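Local coordinates for uncharacterized protein Rv2865 (Mycobacterium tuberculosis, PDB 3G5O) that neutralises its partner toxin RelG as the antitoxin of a type II toxin-antitoxin pair, and with that toxin binds DNA to repress its own promoter, at residues L55-T58 with L59-A63. Sequence-based numbering, arbitrary orientation.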
loop_
_atom_site.group_PDB
_atom_site.type_symbol
_atom_site.label_atom_id
_atom_site.label_comp_id
_atom_site.label_asym_id
_atom_site.label_seq_id
_atom_site.Cartn_x
_atom_site.Cartn_y
_atom_site.Cartn_z
ATOM N N LEU A 55 -5.156 5.800 0.174
ATOM C CA LEU A 55 -4.381 4.637 0.587
ATOM C C LEU A 55 -4.144 3.599 -0.537
ATOM O O LEU A 55 -3.004 3.166 -0.736
ATOM C CB LEU A 55 -4.994 4.019 1.830
ATOM C CG LEU A 55 -4.837 4.891 3.105
ATOM C CD1 LEU A 55 -5.625 4.268 4.257
ATOM C CD2 LEU A 55 -3.349 5.102 3.528
ATOM N N GLN A 56 -5.200 3.193 -1.240
ATOM C CA GLN A 56 -5.060 2.278 -2.384
ATOM C C GLN A 56 -4.078 2.813 -3.437
ATOM O O GLN A 56 -3.289 2.062 -3.970
ATOM C CB GLN A 56 -6.420 1.994 -3.070
ATOM C CG GLN A 56 -7.476 1.280 -2.132
ATOM C CD GLN A 56 -6.859 0.072 -1.428
ATOM O OE1 GLN A 56 -6.262 -0.788 -2.065
ATOM N NE2 GLN A 56 -6.957 0.035 -0.117
ATOM N N GLU A 57 -4.136 4.118 -3.750
ATOM C CA GLU A 57 -3.230 4.659 -4.740
ATOM C C GLU A 57 -1.796 4.775 -4.182
ATOM O O GLU A 57 -0.821 4.644 -4.922
ATOM C CB GLU A 57 -3.749 6.024 -5.246
ATOM C CG GLU A 57 -5.016 5.922 -6.053
ATOM C CD GLU A 57 -4.790 4.995 -7.260
ATOM O OE1 GLU A 57 -4.006 5.379 -8.167
ATOM O OE2 GLU A 57 -5.317 3.853 -7.247
ATOM N N THR A 58 -1.651 5.032 -2.879
ATOM C CA THR A 58 -0.322 5.057 -2.303
ATOM C C THR A 58 0.329 3.671 -2.409
ATOM O O THR A 58 1.518 3.545 -2.745
ATOM C CB THR A 58 -0.366 5.505 -0.820
ATOM O OG1 THR A 58 -0.977 6.794 -0.753
ATOM C CG2 THR A 58 1.030 5.578 -0.238
ATOM N N LEU A 59 -0.451 2.652 -2.068
ATOM C CA LEU A 59 -0.019 1.254 -2.211
ATOM C C LEU A 59 0.410 0.957 -3.640
ATOM O O LEU A 59 1.495 0.402 -3.872
ATOM C CB LEU A 59 -1.140 0.290 -1.834
ATOM C CG LEU A 59 -1.463 0.077 -0.360
ATOM C CD1 LEU A 59 -2.797 -0.626 -0.386
ATOM C CD2 LEU A 59 -0.399 -0.792 0.322
ATOM N N TYR A 60 -0.415 1.349 -4.608
ATOM C CA TYR A 60 -0.028 1.134 -5.992
ATOM C C TYR A 60 1.345 1.768 -6.318
ATOM O O TYR A 60 2.263 1.092 -6.831
ATOM C CB TYR A 60 -1.087 1.696 -6.972
ATOM C CG TYR A 60 -0.550 1.568 -8.391
ATOM C CD1 TYR A 60 -0.683 0.370 -9.100
ATOM C CD2 TYR A 60 0.124 2.622 -8.995
ATOM C CE1 TYR A 60 -0.142 0.226 -10.396
ATOM C CE2 TYR A 60 0.644 2.497 -10.269
ATOM C CZ TYR A 60 0.518 1.295 -10.959
ATOM O OH TYR A 60 1.051 1.189 -12.225
ATOM N N TRP A 61 1.450 3.073 -6.056
ATOM C CA TRP A 61 2.626 3.824 -6.520
ATOM C C TRP A 61 3.927 3.411 -5.844
ATOM O O TRP A 61 4.980 3.322 -6.528
ATOM C CB TRP A 61 2.423 5.328 -6.428
ATOM C CG TRP A 61 1.598 5.831 -7.585
ATOM C CD1 TRP A 61 0.301 6.265 -7.552
ATOM C CD2 TRP A 61 2.032 5.944 -8.946
ATOM N NE1 TRP A 61 -0.096 6.662 -8.813
ATOM C CE2 TRP A 61 0.941 6.465 -9.692
ATOM C CE3 TRP A 61 3.224 5.630 -9.609
ATOM C CZ2 TRP A 61 1.009 6.695 -11.073
ATOM C CZ3 TRP A 61 3.305 5.867 -11.002
ATOM C CH2 TRP A 61 2.194 6.388 -11.710
ATOM N N LEU A 62 3.849 3.117 -4.529
ATOM C CA LEU A 62 5.060 2.668 -3.790
ATOM C C LEU A 62 5.627 1.351 -4.319
ATOM O O LEU A 62 6.807 1.065 -4.117
ATOM C CB LEU A 62 4.778 2.540 -2.262
ATOM C CG LEU A 62 4.597 3.879 -1.530
ATOM C CD1 LEU A 62 4.275 3.658 -0.075
ATOM C CD2 LEU A 62 5.856 4.724 -1.647
ATOM N N ALA A 63 4.773 0.552 -4.974
ATOM C CA ALA A 63 5.169 -0.746 -5.561
ATOM C C ALA A 63 5.792 -0.658 -6.967
ATOM O O ALA A 63 6.191 -1.697 -7.527
ATOM C CB ALA A 63 3.960 -1.720 -5.580
#
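Four backbone hydrogen bonds, each from an amide N-H to the carbonyl four residues earlier, join Leu55-Thr58 to Leu59-Ala63 as the last turns of helix 49-62. The straightest runs from Leu59 N to Leu55 O (2.9 Å, N-H...O 171°). Trp61 N to Glu57 O and Leu62 N to Thr58 O are both 3.0 Å. Ala63 N makes a weak bond to Leu59 O and a second to Tyr60 O, 3.2 Å away.

Apolar contact follows the same spacing. Thr58 CG2 lies anti to its backbone N (OG1 chi1 -58°), which sets the methyl beside Leu62 CD1 at 3.8 Å while OG1 bonds back to Ser54 O. Leu62 and Leu59 face their own counterparts in the second antitoxin subunit.

The aromatic and polar groups form another side. Tyr60 CE2 sits over the centre of one face of the Trp61 indole, and Trp61 CD1 lies in plane at the edge of the phenol ring. The Glu57 carboxylate stands almost perpendicular to the indole (89°), its OE1 4.2 Å from Trp61 NE1; Ser69 of one toxin chain bridges them, hydrogen-bonded to both atoms. Arg71 and Arg76 of that toxin chain form salt bridges with Glu57. On another flank, Gln56 OE1 lies 3.9 Å from Leu59 CD1 and accepts from Arg62 of the other toxin chain.

One short helix thus meets its antitoxin twin through leucines that also touch toxin, and both toxin chains through its polar groups and indole, consistent with the heterotetramer; the buried Glu57 charge is probably stabilised by the two arginines.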